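Local atomic coordinates of octopine dehydrogenase (Pecten maximus, PDB entry 3C7A), a protein that catalyses the NADH-dependent reductive condensation of L-arginine with pyruvate to D-octopine, and the reverse reaction, preferring L-arginine to other amino acids. Residues P104-S109 and G130-A135; F121-R126 and D392-G397; S137-E142 and L166-I171; A197-E202 and P265-S270; G333-K338 and A378-P383. One frame throughout, in Å; residues are numbered along the deposited sequence.

Overall arrangement
The contacts run from the outer end of the nucleotide-binding part to the seam with the helical part. Contact 1 lies at the surface, about 23 Å from the centre of the chain, and packs on contact 2 through Ala-133 and Arg-126. Contact 3 is buried, about 11 Å from that centre; the side chain of Leu-166 is about 9 Å from the bound NAD. Glu-122 on helix 121-129 bonds to Ser-140, linking contacts 2 and 3, and Leu-395 of contact 2 touches His-199 and Asn-267 of contact 4. Contact 2 also meets contact 5, where Arg-381 bonds to Gln-124 and lies about 4 Å, side chain to side chain, from the substrate-binding Gln-118.

Contact 1. Residues P104-S109 and G130-A135; sequences PYVQDS and GDKAAA. With EDO (1,2-ethanediol), chain D.
Lys-132 and Asp-108 meet with their side chains at about a right angle, the ammonium group arriving nearly in line with the carboxylate C-O bond. Asp-108 OD1 and Lys-132 NZ are 2.8 Å apart in a salt bridge. The same NZ donates to the backbone carbonyl of Val-106, with Val-106 O at 3.2 Å from Lys-132 NZ and the donor tilted 15° from the carbonyl plane. The lysine leaves its backbone with CG opposite the N (chi1 178°), then bends at chi2 and chi3, which carries its end across to the other loop. Asp-108 CG lies beside its own N, and OD1 is the oxygen turned to the lysine. Alongside, Ala-135 CB lies 4.1 Å from Asp-108 O. A 1,2-ethanediol, probably from the crystallisation liquor, borders the pair, with its C1 3.5 Å from Lys-132 NZ, and takes a weak bond from Asp-108 N. Gln-107 turns the other way, its NE2 bonded to Ala-83 O. Both loops lead from a helix into a strand, 111-114 and 137-141, neighbours in the parallel part of the Rossmann-type sheet. Were Lys-132 an alanine, the Asp-108 carboxylate and the Val-106 carbonyl would probably lose their shared donor, and the two loops would be less firmly joined. With one full charge and one peptide dipole facing a single ammonium group, the pairing is likely to stabilise the protonated lysine at this surface contact.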
# COMPACT_ATOMS: atom_id res chain seq x y z
N PRO A 104 6.22 -19.14 14.28
CA PRO A 104 6.08 -20.43 14.98
C PRO A 104 4.67 -20.78 15.47
O PRO A 104 4.47 -21.87 16.01
CB PRO A 104 7.03 -20.29 16.18
CG PRO A 104 7.67 -18.93 16.07
CD PRO A 104 6.80 -18.12 15.17
N TYR A 105 3.70 -19.88 15.28
CA TYR A 105 2.36 -20.05 15.87
C TYR A 105 1.18 -20.11 14.88
O TYR A 105 0.07 -20.48 15.26
CB TYR A 105 2.10 -18.98 16.94
CG TYR A 105 3.19 -18.89 18.01
CD1 TYR A 105 3.29 -19.86 19.00
CD2 TYR A 105 4.10 -17.84 18.01
CE1 TYR A 105 4.28 -19.78 19.98
CE2 TYR A 105 5.10 -17.75 18.98
CZ TYR A 105 5.18 -18.73 19.96
OH TYR A 105 6.16 -18.65 20.93
N VAL A 106 1.42 -19.76 13.61
CA VAL A 106 0.36 -19.69 12.60
C VAL A 106 -0.05 -21.07 12.05
O VAL A 106 0.82 -21.90 11.74
CB VAL A 106 0.73 -18.68 11.45
CG1 VAL A 106 1.98 -19.14 10.69
CG2 VAL A 106 -0.44 -18.45 10.50
N GLN A 107 -1.36 -21.32 11.94
CA GLN A 107 -1.88 -22.62 11.47
C GLN A 107 -2.00 -22.73 9.94
O GLN A 107 -2.05 -21.72 9.24
CB GLN A 107 -3.21 -22.98 12.17
CG GLN A 107 -4.43 -22.13 11.78
CD GLN A 107 -5.74 -22.65 12.38
OE1 GLN A 107 -5.94 -23.86 12.51
NE2 GLN A 107 -6.63 -21.74 12.74
N ASP A 108 -2.04 -23.97 9.45
CA ASP A 108 -2.10 -24.27 8.01
C ASP A 108 -3.26 -23.60 7.25
O ASP A 108 -3.09 -23.18 6.10
CB ASP A 108 -2.14 -25.79 7.77
CG ASP A 108 -0.75 -26.45 7.82
OD1 ASP A 108 0.25 -25.76 8.12
OD2 ASP A 108 -0.67 -27.67 7.56
N SER A 109 -4.42 -23.50 7.90
CA SER A 109 -5.64 -23.00 7.24
C SER A 109 -5.89 -21.49 7.38
O SER A 109 -7.01 -21.02 7.16
CB SER A 109 -6.86 -23.79 7.71
OG SER A 109 -7.20 -23.48 9.05
N GLY A 130 8.82 -19.71 4.72
CA GLY A 130 9.37 -20.93 4.12
C GLY A 130 8.33 -21.85 3.50
O GLY A 130 7.48 -21.40 2.72
N ASP A 131 8.39 -23.13 3.85
CA ASP A 131 7.46 -24.15 3.35
C ASP A 131 6.00 -23.89 3.74
O ASP A 131 5.08 -24.25 3.00
CB ASP A 131 7.88 -25.55 3.81
CG ASP A 131 9.07 -26.10 3.03
OD1 ASP A 131 9.10 -25.96 1.79
OD2 ASP A 131 9.98 -26.68 3.67
N LYS A 132 5.80 -23.27 4.91
CA LYS A 132 4.46 -22.91 5.40
C LYS A 132 3.68 -21.99 4.44
O LYS A 132 2.45 -22.03 4.40
CB LYS A 132 4.57 -22.27 6.80
CG LYS A 132 3.26 -21.79 7.43
CD LYS A 132 2.37 -22.93 7.93
CE LYS A 132 2.80 -23.46 9.29
NZ LYS A 132 1.75 -24.30 9.92
N ALA A 133 4.41 -21.19 3.67
CA ALA A 133 3.81 -20.23 2.73
C ALA A 133 3.07 -20.88 1.55
O ALA A 133 2.31 -20.21 0.85
CB ALA A 133 4.87 -19.25 2.22
N ALA A 134 3.29 -22.18 1.34
CA ALA A 134 2.61 -22.93 0.28
C ALA A 134 1.28 -23.54 0.75
O ALA A 134 0.49 -24.03 -0.07
CB ALA A 134 3.53 -24.01 -0.29
N ALA A 135 1.03 -23.49 2.06
CA ALA A 135 -0.21 -24.02 2.65
C ALA A 135 -1.29 -22.95 2.84
O ALA A 135 -2.47 -23.20 2.58
CB ALA A 135 0.09 -24.73 3.97
C1 EDO D . -0.06 -25.84 12.44
O1 EDO D . 0.65 -26.39 13.56
C2 EDO D . -0.55 -26.97 11.54
O2 EDO D . -1.97 -26.86 11.37

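Contact 2. Residues F121-R126 and D392-G397; sequences FEFQCR and DAILTG
Arg-126 of helix 121-129 reaches the carbonyl-rich C-terminal end of helix 391-396, while Phe-123, one turn earlier, packs on its flank. The short helical segments cross almost perpendicularly, at 83°, with their axes 10.9 Å apart, and the arginine meets the helix end through weak bonds, beside a small apolar patch. In the second segment, Asp-392 O receives both Thr-396 N and Thr-396 OG1, from opposite faces of its plane. Ala-393 O takes a bond from a water that in turn accepts a weak bond from Arg-126 NH1. Ile-394 works on both sides of the contact: its CG2 touches the rim of the aromatic ring, 3.9 Å from Phe-123 CZ, and its carbonyl lies at the edge of that ring. Ile-394 O also accepts a weak, bent bond from Arg-126 NH1, 3.3 Å long with 137° at the hydrogen. Leu-395 sends its side chain toward His-199, Asn-267 and Leu-201, but Leu-395 O accepts a weak bond of 3.4 Å from Arg-126 NH2. Arg-126 is extended from CG to NE, which brings the guanidinium up to these carbonyls, where its positive charge probably interacts favourably with the partial negative charge at the helix C-terminus. Thr-396 lays its carbonyl carbon 3.6 Å above one guanidinium face, offset toward the rim. Gly-397 leaves the helix with positive phi, and its N lies over the same face, 3.9 Å from Arg-126 NH1.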
# COMPACT_ATOMS: atom_id res chain seq x y z
N PHE A 121 4.90 -7.40 -1.22
CA PHE A 121 4.28 -8.08 -0.07
C PHE A 121 4.45 -9.61 -0.12
O PHE A 121 4.81 -10.23 0.89
CB PHE A 121 2.79 -7.70 -0.00
CG PHE A 121 2.10 -8.09 1.28
CD1 PHE A 121 1.27 -9.21 1.32
CD2 PHE A 121 2.26 -7.34 2.44
CE1 PHE A 121 0.61 -9.58 2.50
CE2 PHE A 121 1.61 -7.69 3.63
CZ PHE A 121 0.78 -8.82 3.66
N GLU A 122 4.19 -10.20 -1.29
CA GLU A 122 4.21 -11.65 -1.46
C GLU A 122 5.61 -12.27 -1.42
O GLU A 122 5.79 -13.37 -0.88
CB GLU A 122 3.49 -12.06 -2.76
CG GLU A 122 1.99 -11.74 -2.81
CD GLU A 122 1.68 -10.35 -3.37
OE1 GLU A 122 2.62 -9.56 -3.60
OE2 GLU A 122 0.48 -10.05 -3.58
N PHE A 123 6.60 -11.57 -1.99
CA PHE A 123 8.00 -12.04 -1.99
C PHE A 123 8.56 -12.14 -0.57
O PHE A 123 9.28 -13.09 -0.24
CB PHE A 123 8.91 -11.14 -2.84
CG PHE A 123 8.45 -10.95 -4.27
CD1 PHE A 123 7.98 -12.03 -5.03
CD2 PHE A 123 8.53 -9.70 -4.88
CE1 PHE A 123 7.57 -11.85 -6.35
CE2 PHE A 123 8.13 -9.51 -6.21
CZ PHE A 123 7.64 -10.59 -6.94
N GLN A 124 8.23 -11.15 0.27
CA GLN A 124 8.69 -11.07 1.66
C GLN A 124 8.10 -12.19 2.54
O GLN A 124 8.82 -12.79 3.35
CB GLN A 124 8.36 -9.69 2.25
CG GLN A 124 8.92 -9.42 3.65
CD GLN A 124 8.64 -8.01 4.15
OE1 GLN A 124 7.51 -7.52 4.11
NE2 GLN A 124 9.68 -7.34 4.64
N CYS A 125 6.80 -12.46 2.36
CA CYS A 125 6.10 -13.52 3.10
C CYS A 125 6.68 -14.91 2.81
O CYS A 125 6.84 -15.72 3.73
CB CYS A 125 4.60 -13.49 2.76
SG CYS A 125 3.54 -14.60 3.74
N ARG A 126 7.00 -15.17 1.54
CA ARG A 126 7.58 -16.45 1.11
C ARG A 126 8.96 -16.71 1.73
O ARG A 126 9.26 -17.84 2.13
CB ARG A 126 7.66 -16.51 -0.42
CG ARG A 126 6.34 -16.84 -1.12
CD ARG A 126 6.43 -16.61 -2.63
NE ARG A 126 5.34 -17.27 -3.36
CZ ARG A 126 5.04 -17.04 -4.64
NH1 ARG A 126 5.72 -16.15 -5.35
NH2 ARG A 126 4.03 -17.71 -5.20
N ASP A 392 9.91 -17.59 -13.74
CA ASP A 392 9.32 -18.80 -13.17
C ASP A 392 9.38 -18.78 -11.64
O ASP A 392 8.42 -19.18 -10.97
CB ASP A 392 10.00 -20.06 -13.72
CG ASP A 392 9.22 -21.33 -13.40
OD1 ASP A 392 8.09 -21.50 -13.91
OD2 ASP A 392 9.75 -22.18 -12.64
N ALA A 393 10.51 -18.32 -11.10
CA ALA A 393 10.70 -18.19 -9.65
C ALA A 393 9.83 -17.10 -9.03
O ALA A 393 9.38 -17.23 -7.89
CB ALA A 393 12.17 -17.95 -9.33
N ILE A 394 9.61 -16.02 -9.78
CA ILE A 394 8.73 -14.92 -9.37
C ILE A 394 7.26 -15.37 -9.27
O ILE A 394 6.54 -14.96 -8.35
CB ILE A 394 8.89 -13.68 -10.31
CG1 ILE A 394 10.20 -12.95 -10.00
CG2 ILE A 394 7.71 -12.71 -10.18
CD1 ILE A 394 10.74 -12.11 -11.15
N LEU A 395 6.83 -16.21 -10.21
CA LEU A 395 5.45 -16.69 -10.26
C LEU A 395 5.11 -17.79 -9.25
O LEU A 395 4.05 -17.76 -8.62
CB LEU A 395 5.08 -17.15 -11.68
CG LEU A 395 4.90 -16.10 -12.79
CD1 LEU A 395 4.89 -16.77 -14.16
CD2 LEU A 395 3.63 -15.27 -12.59
N THR A 396 6.01 -18.77 -9.11
CA THR A 396 5.74 -19.98 -8.32
C THR A 396 6.34 -19.97 -6.91
O THR A 396 5.74 -20.52 -5.98
CB THR A 396 6.22 -21.26 -9.05
OG1 THR A 396 7.64 -21.22 -9.24
CG2 THR A 396 5.53 -21.41 -10.41
N GLY A 397 7.52 -19.37 -6.76
CA GLY A 397 8.24 -19.37 -5.49
C GLY A 397 9.21 -20.52 -5.34
O GLY A 397 9.69 -20.80 -4.23
O HOH W 1 8.49 -15.72 -5.42

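Contact 3. Residues S137-E142 and L166-I171; sequences SMMSFE and LAASLI. With EDO (1,2-ethanediol), chain C.
Ala-168 CB sits over the middle of the Phe-141 ring, 3.7 Å from its centroid and 8° off the normal, a CH-pi contact within an antiparallel strand pair. These strands, 137-141 and 156-171, extend the mixed Rossmann-type sheet, and 137-141 runs parallel to 111-114 on its other side. Phe-141 and Ala-168 form a non-hydrogen-bonded pair, as do Met-139 and Leu-170, whose CB and CD1 lie 4.2 Å apart on the same face. Phe-141 CG stands opposite its carbonyl carbon (chi1 -79°); the ring meets Phe-194 edge to face, and its CD2 touches Leu-166 CD2 at 3.9 Å.

The hydrogen-bonded pairs, Met-138 with Ile-171 and Ser-140 with Ser-169, put their side chains on the other face, toward helices 121-129 and 200-205. Each makes two backbone bonds; those of Met-138 and Ile-171 lie in the carbonyl planes. Ser-140 OG bonds to Ser-117 and Glu-122, and a water bonds to Ser-169 OG and donates weakly to Met-138 O.

At the polar end Glu-142 leaves the strand, and its OE2, met on the anti side, accepts from Ala-167 N at 3.1 Å. Its CG packs on Leu-166 CD1, close to the pyruvate-binding Thr-143. Glu-142 OE1 accepts from O2 of a 1,2-ethanediol at 2.9 Å, a molecule also bonded to the carbonyl of Met-206, an arginine-binding residue.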
# COMPACT_ATOMS: atom_id res chain seq x y z
N SER A 137 -3.08 -18.88 2.39
CA SER A 137 -3.47 -17.99 1.28
C SER A 137 -3.02 -16.53 1.53
O SER A 137 -2.92 -16.10 2.68
CB SER A 137 -4.99 -18.03 1.06
OG SER A 137 -5.42 -19.30 0.58
N MET A 138 -2.77 -15.79 0.44
CA MET A 138 -2.30 -14.39 0.52
C MET A 138 -3.22 -13.41 -0.26
O MET A 138 -3.43 -13.58 -1.46
CB MET A 138 -0.84 -14.28 0.04
CG MET A 138 0.20 -15.04 0.90
SD MET A 138 1.90 -15.10 0.26
CE MET A 138 1.77 -16.37 -1.00
N MET A 139 -3.74 -12.39 0.44
CA MET A 139 -4.74 -11.44 -0.11
C MET A 139 -4.25 -9.98 -0.02
O MET A 139 -3.83 -9.53 1.05
CB MET A 139 -6.07 -11.61 0.66
CG MET A 139 -7.31 -10.97 0.02
SD MET A 139 -8.82 -11.22 1.01
CE MET A 139 -10.07 -10.57 -0.09
N SER A 140 -4.32 -9.23 -1.13
CA SER A 140 -3.77 -7.86 -1.21
C SER A 140 -4.72 -6.76 -1.74
O SER A 140 -5.17 -6.82 -2.89
CB SER A 140 -2.49 -7.85 -2.07
OG SER A 140 -1.46 -8.64 -1.49
N PHE A 141 -5.00 -5.75 -0.90
CA PHE A 141 -5.90 -4.63 -1.24
C PHE A 141 -5.19 -3.40 -1.84
O PHE A 141 -4.01 -3.16 -1.54
CB PHE A 141 -6.72 -4.20 -0.01
CG PHE A 141 -7.90 -5.10 0.29
CD1 PHE A 141 -7.74 -6.24 1.07
CD2 PHE A 141 -9.16 -4.80 -0.20
CE1 PHE A 141 -8.82 -7.08 1.36
CE2 PHE A 141 -10.26 -5.62 0.08
CZ PHE A 141 -10.09 -6.76 0.86
N GLU A 142 -5.91 -2.61 -2.64
CA GLU A 142 -5.32 -1.48 -3.39
C GLU A 142 -4.98 -0.22 -2.56
O GLU A 142 -3.98 0.46 -2.84
CB GLU A 142 -6.14 -1.12 -4.65
CG GLU A 142 -7.56 -0.59 -4.40
CD GLU A 142 -8.31 -0.24 -5.69
OE1 GLU A 142 -7.73 0.43 -6.58
OE2 GLU A 142 -9.50 -0.61 -5.81
N LEU A 166 -14.04 -1.11 -4.04
CA LEU A 166 -12.62 -1.46 -3.78
C LEU A 166 -12.26 -2.88 -4.25
O LEU A 166 -13.10 -3.79 -4.18
CB LEU A 166 -12.29 -1.30 -2.29
CG LEU A 166 -10.84 -1.00 -1.86
CD1 LEU A 166 -10.42 0.41 -2.26
CD2 LEU A 166 -10.68 -1.20 -0.36
N ALA A 167 -11.02 -3.08 -4.71
CA ALA A 167 -10.58 -4.36 -5.30
C ALA A 167 -9.37 -5.01 -4.61
O ALA A 167 -8.55 -4.33 -4.00
CB ALA A 167 -10.31 -4.19 -6.80
N ALA A 168 -9.27 -6.34 -4.74
CA ALA A 168 -8.17 -7.14 -4.15
C ALA A 168 -7.80 -8.39 -4.96
O ALA A 168 -8.66 -8.99 -5.61
CB ALA A 168 -8.52 -7.53 -2.71
N SER A 169 -6.53 -8.78 -4.91
CA SER A 169 -6.03 -10.01 -5.56
C SER A 169 -5.85 -11.17 -4.56
O SER A 169 -5.84 -10.95 -3.35
CB SER A 169 -4.73 -9.74 -6.32
OG SER A 169 -3.66 -9.41 -5.44
N LEU A 170 -5.69 -12.39 -5.09
CA LEU A 170 -5.59 -13.60 -4.25
C LEU A 170 -4.69 -14.71 -4.83
O LEU A 170 -4.77 -15.02 -6.02
CB LEU A 170 -7.00 -14.16 -3.97
CG LEU A 170 -7.17 -15.40 -3.08
CD1 LEU A 170 -7.01 -15.06 -1.60
CD2 LEU A 170 -8.52 -16.05 -3.32
N ILE A 171 -3.86 -15.29 -3.97
CA ILE A 171 -3.09 -16.50 -4.28
C ILE A 171 -3.51 -17.64 -3.34
O ILE A 171 -3.37 -17.53 -2.12
CB ILE A 171 -1.55 -16.28 -4.17
CG1 ILE A 171 -1.08 -15.20 -5.16
CG2 ILE A 171 -0.78 -17.59 -4.41
CD1 ILE A 171 0.35 -14.73 -4.95
C1 EDO C . -4.72 3.67 -8.88
O1 EDO C . -3.33 3.65 -8.56
C2 EDO C . -5.35 2.31 -8.58
O2 EDO C . -5.46 2.14 -7.16
O HOH W 2 -2.20 -11.58 -3.78

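Contact 4. Residues A197-E202 and P265-S270; sequences AKHFLE and PGNDLS
His-199 fits into the 265-270 loop, with Leu-269 over one ring face and Asn-267 at the ring edge. Leu-269 CD1 stands 4.0 Å from the ring centroid, close to the normal, a CH-pi contact. His-199 NE2 donates a weak bond of 3.3 Å to Asn-267 OD1, the ring and amide planes 67° apart; the amide is held from its other end by ND2 bonding to Cys-264 O. Beside the ring, His-199 CB rests 3.6 Å from Asp-268 O, and Leu-201 CB meets Leu-269 CD2 at 4.3 Å. The aliphatic part of Lys-198 crosses Asp-268, CD to OD2 3.6 Å, while its NZ goes to a salt bridge with Asp-271.

In the next shell, His-199 is the N-cap of helix 200-205: its ND1 accepts from Leu-201 N in the ring plane, at 168°. With CG turned away from its N (chi1 -156°), the ring can cap the helix and meet the loop together. Asp-268 OD1 accepts from Ser-270 N in an Asx turn and from Ser-270 OG. A water donates to both Glu-202 OE1 and Asp-268 O. With an alanine in place of His-199, Leu-201 N is likely to lose its capping acceptor, and a gap would probably open against Leu-269.

Leu-395 of helix 391-396 packs on His-199, Leu-201 and Asn-267, whereas Phe-200 turns to Ser-169 and Ile-171, seating the start of helix 200-205 between strand 156-171 and helix 391-396.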
# COMPACT_ATOMS: atom_id res chain seq x y z
N ALA A 197 -9.69 -9.06 -8.32
CA ALA A 197 -8.89 -8.77 -9.51
C ALA A 197 -8.40 -10.07 -10.17
O ALA A 197 -8.49 -11.14 -9.58
CB ALA A 197 -7.71 -7.87 -9.15
N LYS A 198 -7.88 -9.95 -11.40
CA LYS A 198 -7.48 -11.11 -12.21
C LYS A 198 -6.14 -11.76 -11.82
O LYS A 198 -6.03 -12.99 -11.86
CB LYS A 198 -7.48 -10.76 -13.70
CG LYS A 198 -8.87 -10.69 -14.34
CD LYS A 198 -8.77 -10.33 -15.82
CE LYS A 198 -10.11 -10.49 -16.53
NZ LYS A 198 -11.11 -9.46 -16.12
N HIS A 199 -5.14 -10.95 -11.48
CA HIS A 199 -3.78 -11.44 -11.21
C HIS A 199 -3.06 -10.56 -10.19
O HIS A 199 -3.34 -9.36 -10.09
CB HIS A 199 -2.98 -11.48 -12.52
CG HIS A 199 -1.84 -12.45 -12.52
ND1 HIS A 199 -0.61 -12.16 -11.97
CD2 HIS A 199 -1.73 -13.71 -13.02
CE1 HIS A 199 0.20 -13.19 -12.11
NE2 HIS A 199 -0.46 -14.15 -12.75
N PHE A 200 -2.12 -11.14 -9.43
CA PHE A 200 -1.39 -10.39 -8.40
C PHE A 200 -0.34 -9.42 -8.95
O PHE A 200 -0.01 -8.43 -8.29
CB PHE A 200 -0.80 -11.33 -7.32
CG PHE A 200 0.53 -11.94 -7.67
CD1 PHE A 200 0.61 -13.09 -8.45
CD2 PHE A 200 1.72 -11.38 -7.19
CE1 PHE A 200 1.85 -13.66 -8.77
CE2 PHE A 200 2.96 -11.94 -7.49
CZ PHE A 200 3.02 -13.08 -8.29
N LEU A 201 0.16 -9.69 -10.15
CA LEU A 201 1.09 -8.79 -10.83
C LEU A 201 0.38 -7.60 -11.49
O LEU A 201 0.99 -6.56 -11.74
CB LEU A 201 1.95 -9.54 -11.87
CG LEU A 201 3.05 -10.49 -11.38
CD1 LEU A 201 3.68 -11.22 -12.56
CD2 LEU A 201 4.13 -9.77 -10.57
N GLU A 202 -0.92 -7.77 -11.76
CA GLU A 202 -1.79 -6.67 -12.20
C GLU A 202 -1.90 -5.62 -11.08
O GLU A 202 -1.74 -4.43 -11.33
CB GLU A 202 -3.18 -7.21 -12.58
CG GLU A 202 -4.21 -6.13 -12.95
CD GLU A 202 -5.66 -6.58 -12.75
OE1 GLU A 202 -5.97 -7.77 -12.95
OE2 GLU A 202 -6.50 -5.72 -12.39
N PRO A 265 2.53 -18.20 -21.14
CA PRO A 265 1.11 -18.36 -21.51
C PRO A 265 0.25 -18.92 -20.37
O PRO A 265 0.67 -19.84 -19.67
CB PRO A 265 1.15 -19.35 -22.68
CG PRO A 265 2.56 -19.30 -23.18
CD PRO A 265 3.39 -19.06 -21.96
N GLY A 266 -0.95 -18.36 -20.22
CA GLY A 266 -1.88 -18.78 -19.16
C GLY A 266 -2.01 -17.78 -18.02
O GLY A 266 -2.81 -18.00 -17.10
N ASN A 267 -1.24 -16.70 -18.08
CA ASN A 267 -1.31 -15.63 -17.09
C ASN A 267 -1.98 -14.38 -17.67
O ASN A 267 -1.44 -13.75 -18.58
CB ASN A 267 0.09 -15.29 -16.55
CG ASN A 267 0.76 -16.48 -15.86
OD1 ASN A 267 0.72 -16.60 -14.63
ND2 ASN A 267 1.39 -17.35 -16.64
N ASP A 268 -3.16 -14.05 -17.15
CA ASP A 268 -4.00 -12.97 -17.70
C ASP A 268 -3.74 -11.61 -17.05
O ASP A 268 -4.15 -11.35 -15.91
CB ASP A 268 -5.49 -13.35 -17.58
CG ASP A 268 -6.41 -12.44 -18.40
OD1 ASP A 268 -5.91 -11.52 -19.09
OD2 ASP A 268 -7.63 -12.66 -18.37
N LEU A 269 -3.07 -10.73 -17.80
CA LEU A 269 -2.74 -9.38 -17.33
C LEU A 269 -3.39 -8.29 -18.20
O LEU A 269 -2.87 -7.17 -18.30
CB LEU A 269 -1.21 -9.19 -17.28
CG LEU A 269 -0.42 -9.65 -16.04
CD1 LEU A 269 -0.30 -11.17 -15.95
CD2 LEU A 269 0.96 -9.01 -16.02
N SER A 270 -4.53 -8.61 -18.81
CA SER A 270 -5.19 -7.73 -19.78
C SER A 270 -5.91 -6.51 -19.19
O SER A 270 -6.29 -5.60 -19.94
CB SER A 270 -6.16 -8.54 -20.67
OG SER A 270 -7.18 -9.15 -19.89
O HOH W 3 -5.49 -8.40 -15.56

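Contact 5. Residues G333-K338 and A378-P383; sequences GMIVFK and ATTRCP
Val-336 lies against one face of the peptide group between Arg-381 and Cys-382, with CG2 almost straight above the carbonyl carbon, 4.0 Å from Arg-381 C. Its other methyl, CG1, approaches Arg-381 O over the same face, also at 4.0 Å. Having CG1 opposite the backbone N (chi1 -172°) lays both methyls over that one face. Val-336 CG2 further touches Arg-381 CB at 3.8 Å. The planar guanidinium of Arg-381 points away from helix 330-344: NH2 bonds to Gln-124 OE1 and NH1 to Ala-119 O.

One residue earlier, Ile-335 uses its CG2 branch alone, meeting Thr-380 CB and CG2 at 4.0 Å each, the two side chains at about a right angle. The same methyl reaches Cys-382 CB at 4.3 Å. Thr-380 OG1 is occupied by Val-377 O.

All the touching residues are buried, so this is buried van der Waals packing of branched helix side chains against an irregular loop. It lays the loop leading toward helix 391-396 on the alpha-helical domain, with the Arg-381 side chain about 4 Å from that of Gln-118, a pyruvate-binding residue, consistent with a place beside the substrate site.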
# COMPACT_ATOMS: atom_id res chain seq x y z
N GLY A 333 8.25 0.64 -3.61
CA GLY A 333 7.53 0.97 -4.83
C GLY A 333 8.28 0.94 -6.19
O GLY A 333 8.39 -0.08 -6.82
N MET A 334 8.81 2.07 -6.61
CA MET A 334 9.62 2.18 -7.85
C MET A 334 10.76 1.10 -8.03
O MET A 334 10.89 0.54 -9.08
CB MET A 334 10.14 3.63 -8.11
CG MET A 334 9.15 4.80 -8.44
SD MET A 334 9.80 6.34 -9.24
CE MET A 334 10.10 5.74 -10.87
N ILE A 335 11.51 0.79 -6.95
CA ILE A 335 12.61 -0.19 -6.99
C ILE A 335 12.12 -1.62 -7.24
O ILE A 335 12.79 -2.40 -7.94
CB ILE A 335 13.50 -0.13 -5.70
CG1 ILE A 335 14.16 1.26 -5.53
CG2 ILE A 335 14.56 -1.24 -5.67
CD1 ILE A 335 15.17 1.65 -6.62
N VAL A 336 10.95 -1.96 -6.70
CA VAL A 336 10.34 -3.29 -6.90
C VAL A 336 9.93 -3.50 -8.36
O VAL A 336 10.14 -4.58 -8.92
CB VAL A 336 9.13 -3.53 -5.94
CG1 VAL A 336 8.64 -4.98 -6.03
CG2 VAL A 336 9.51 -3.21 -4.49
N PHE A 337 9.35 -2.47 -8.97
CA PHE A 337 8.97 -2.48 -10.39
C PHE A 337 10.18 -2.66 -11.32
O PHE A 337 10.08 -3.36 -12.34
CB PHE A 337 8.19 -1.20 -10.74
CG PHE A 337 7.82 -1.08 -12.21
CD1 PHE A 337 6.87 -1.91 -12.78
CD2 PHE A 337 8.43 -0.10 -13.00
CE1 PHE A 337 6.53 -1.79 -14.14
CE2 PHE A 337 8.10 0.03 -14.35
CZ PHE A 337 7.14 -0.82 -14.92
N LYS A 338 11.30 -2.04 -10.97
CA LYS A 338 12.55 -2.14 -11.75
C LYS A 338 13.09 -3.58 -11.79
O LYS A 338 13.56 -4.04 -12.83
CB LYS A 338 13.60 -1.16 -11.21
CG LYS A 338 14.99 -1.22 -11.87
CD LYS A 338 14.97 -0.76 -13.33
CE LYS A 338 16.38 -0.78 -13.93
NZ LYS A 338 16.39 -0.42 -15.38
N ALA A 378 19.81 -3.67 0.42
CA ALA A 378 19.24 -4.70 1.30
C ALA A 378 18.01 -4.23 2.09
O ALA A 378 17.36 -5.04 2.76
CB ALA A 378 20.31 -5.24 2.24
N THR A 379 17.69 -2.94 2.00
CA THR A 379 16.52 -2.38 2.68
C THR A 379 15.29 -2.26 1.77
O THR A 379 14.30 -1.63 2.14
CB THR A 379 16.83 -1.00 3.33
OG1 THR A 379 17.28 -0.08 2.33
CG2 THR A 379 17.90 -1.13 4.41
N THR A 380 15.36 -2.88 0.58
CA THR A 380 14.26 -2.85 -0.39
C THR A 380 13.53 -4.19 -0.50
O THR A 380 13.87 -5.15 0.20
CB THR A 380 14.74 -2.40 -1.81
OG1 THR A 380 15.57 -3.42 -2.38
CG2 THR A 380 15.50 -1.08 -1.74
N ARG A 381 12.54 -4.26 -1.39
CA ARG A 381 11.72 -5.46 -1.59
C ARG A 381 11.80 -6.07 -3.00
O ARG A 381 10.93 -6.85 -3.39
CB ARG A 381 10.25 -5.15 -1.27
CG ARG A 381 9.86 -5.27 0.20
CD ARG A 381 8.45 -4.70 0.38
NE ARG A 381 7.75 -5.25 1.53
CZ ARG A 381 6.48 -4.99 1.84
NH1 ARG A 381 5.75 -4.19 1.08
NH2 ARG A 381 5.94 -5.54 2.92
N CYS A 382 12.84 -5.71 -3.76
CA CYS A 382 13.03 -6.28 -5.10
C CYS A 382 13.28 -7.80 -5.03
O CYS A 382 13.93 -8.27 -4.10
CB CYS A 382 14.16 -5.56 -5.86
SG CYS A 382 15.84 -5.74 -5.18
N PRO A 383 12.72 -8.56 -6.00
CA PRO A 383 12.82 -10.03 -5.99
C PRO A 383 14.24 -10.61 -5.91
O PRO A 383 14.42 -11.69 -5.34
CB PRO A 383 12.14 -10.45 -7.31
CG PRO A 383 12.06 -9.20 -8.13
CD PRO A 383 11.94 -8.08 -7.15